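PDB 5ANZ: soluble lytic transglycosylase B3 from Pseudomonas aeruginosa, which probably cleaves the glycan strands of peptidoglycan as a multidomain lytic transglycosylase and takes part in turnover of the bacterial cell wall. Local coordinates for residues G250-F255 and S294-E299. Sequence-based numbering, arbitrary orientation.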
loop_
_atom_site.group_PDB
_atom_site.type_symbol
_atom_site.label_atom_id
_atom_site.label_comp_id
_atom_site.label_asym_id
_atom_site.label_seq_id
_atom_site.Cartn_x
_atom_site.Cartn_y
_atom_site.Cartn_z
ATOM N N GLY A 250 -6.420 0.135 19.409
ATOM C CA GLY A 250 -6.406 -1.064 20.217
ATOM C C GLY A 250 -7.060 -2.254 19.548
ATOM O O GLY A 250 -6.971 -3.358 20.066
ATOM N N GLN A 251 -7.725 -2.047 18.411
ATOM C CA GLN A 251 -8.369 -3.167 17.723
ATOM C C GLN A 251 -7.334 -3.837 16.822
ATOM O O GLN A 251 -6.542 -3.161 16.186
ATOM C CB GLN A 251 -9.581 -2.677 16.905
ATOM C CG GLN A 251 -10.592 -3.769 16.597
ATOM C CD GLN A 251 -11.823 -3.233 15.892
ATOM O OE1 GLN A 251 -11.881 -3.195 14.662
ATOM N NE2 GLN A 251 -12.812 -2.805 16.672
ATOM N N PRO A 252 -7.314 -5.174 16.779
ATOM C CA PRO A 252 -6.332 -5.814 15.892
ATOM C C PRO A 252 -6.636 -5.557 14.413
ATOM O O PRO A 252 -7.808 -5.445 14.029
ATOM C CB PRO A 252 -6.461 -7.316 16.223
ATOM C CG PRO A 252 -7.764 -7.467 16.941
ATOM C CD PRO A 252 -8.059 -6.136 17.606
ATOM N N TRP A 253 -5.587 -5.455 13.602
ATOM C CA TRP A 253 -5.767 -5.371 12.153
ATOM C C TRP A 253 -6.353 -6.676 11.629
ATOM O O TRP A 253 -7.059 -6.706 10.615
ATOM C CB TRP A 253 -4.441 -5.069 11.459
ATOM C CG TRP A 253 -3.380 -6.070 11.778
ATOM C CD1 TRP A 253 -2.445 -5.994 12.783
ATOM C CD2 TRP A 253 -3.166 -7.312 11.114
ATOM N NE1 TRP A 253 -1.646 -7.117 12.762
ATOM C CE2 TRP A 253 -2.070 -7.944 11.758
ATOM C CE3 TRP A 253 -3.783 -7.957 10.035
ATOM C CZ2 TRP A 253 -1.590 -9.179 11.345
ATOM C CZ3 TRP A 253 -3.307 -9.181 9.629
ATOM C CH2 TRP A 253 -2.213 -9.784 10.285
ATOM N N GLY A 254 -6.048 -7.757 12.328
ATOM C CA GLY A 254 -6.456 -9.071 11.891
ATOM C C GLY A 254 -5.560 -10.080 12.554
ATOM O O GLY A 254 -4.728 -9.744 13.407
ATOM N N PHE A 255 -5.749 -11.332 12.187
ATOM C CA PHE A 255 -4.954 -12.386 12.802
ATOM C C PHE A 255 -5.031 -13.653 11.975
ATOM O O PHE A 255 -5.968 -13.854 11.198
ATOM C CB PHE A 255 -5.433 -12.652 14.243
ATOM C CG PHE A 255 -6.936 -12.702 14.386
ATOM C CD1 PHE A 255 -7.635 -13.863 14.131
ATOM C CD2 PHE A 255 -7.644 -11.574 14.766
ATOM C CE1 PHE A 255 -9.009 -13.908 14.260
ATOM C CE2 PHE A 255 -9.013 -11.610 14.893
ATOM C CZ PHE A 255 -9.700 -12.777 14.638
ATOM N N SER A 294 -12.728 -13.514 21.770
ATOM C CA SER A 294 -14.037 -13.097 22.270
ATOM C C SER A 294 -14.094 -11.594 22.546
ATOM O O SER A 294 -13.064 -10.941 22.716
ATOM C CB SER A 294 -14.399 -13.879 23.534
ATOM O OG SER A 294 -14.609 -15.250 23.240
ATOM N N GLY A 295 -15.308 -11.053 22.586
ATOM C CA GLY A 295 -15.500 -9.620 22.719
ATOM C C GLY A 295 -15.521 -8.954 21.355
ATOM O O GLY A 295 -16.235 -7.973 21.139
ATOM N N LEU A 296 -14.729 -9.499 20.434
ATOM C CA LEU A 296 -14.666 -9.004 19.065
ATOM C C LEU A 296 -15.675 -9.709 18.163
ATOM O O LEU A 296 -15.678 -9.503 16.950
ATOM C CB LEU A 296 -13.256 -9.185 18.498
ATOM C CG LEU A 296 -12.227 -8.067 18.666
ATOM C CD1 LEU A 296 -12.354 -7.394 20.017
ATOM C CD2 LEU A 296 -10.834 -8.640 18.475
ATOM N N SER A 297 -16.534 -10.532 18.764
ATOM C CA SER A 297 -17.442 -11.400 18.011
ATOM C C SER A 297 -18.367 -10.645 17.056
ATOM O O SER A 297 -18.825 -11.205 16.055
ATOM C CB SER A 297 -18.287 -12.240 18.975
ATOM O OG SER A 297 -19.048 -11.415 19.839
ATOM N N GLY A 298 -18.643 -9.380 17.362
ATOM C CA GLY A 298 -19.502 -8.573 16.516
ATOM C C GLY A 298 -18.769 -7.852 15.395
ATOM O O GLY A 298 -19.399 -7.257 14.519
ATOM N N GLU A 299 -17.442 -7.912 15.407
ATOM C CA GLU A 299 -16.637 -7.171 14.435
ATOM C C GLU A 299 -16.642 -7.800 13.044
ATOM O O GLU A 299 -16.483 -9.017 12.896
ATOM C CB GLU A 299 -15.188 -7.049 14.922
ATOM C CG GLU A 299 -14.997 -6.055 16.043
ATOM C CD GLU A 299 -15.367 -4.646 15.623
ATOM O OE1 GLU A 299 -15.143 -4.288 14.442
ATOM O OE2 GLU A 299 -15.895 -3.899 16.467
#
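L296 meets P252 across a small surface contact, a worked example of how two loops can touch through side chains alone. The leucine sends its CD2 methyl against the CG-CD edge of the pyrrolidine ring, 3.6 Å from L296 CD2 to P252 CG and 3.8 Å from L296 CD2 to P252 CD. L296 also touches L276 of helix 276-280. From L296 the backbone passes through a type I turn, closed by the bond from E299 N to L296 O at 2.8 Å, which brings E299 round to the same partner segment just before strand 300-304 begins. The E299 chain bends at chi2 (-62°), whereas Q251 comes from the opposite direction, extended through CD (chi2 175°) with its amide turned about the last bond. Amide and carboxylate planes stand 49° apart. Q251 NE2 lies 3.3 Å from E299 OE2, while Q251 OE1 and E299 OE1, both acceptors, sit 3.4 Å apart. The Q251 carbonyl O accepts a hydrogen bond from N319 ND2. With 171 Å² buried in all, one methyl-to-ring touch and two acceptor oxygens set near each other, the chemistry implies a modest cohesion between these loops.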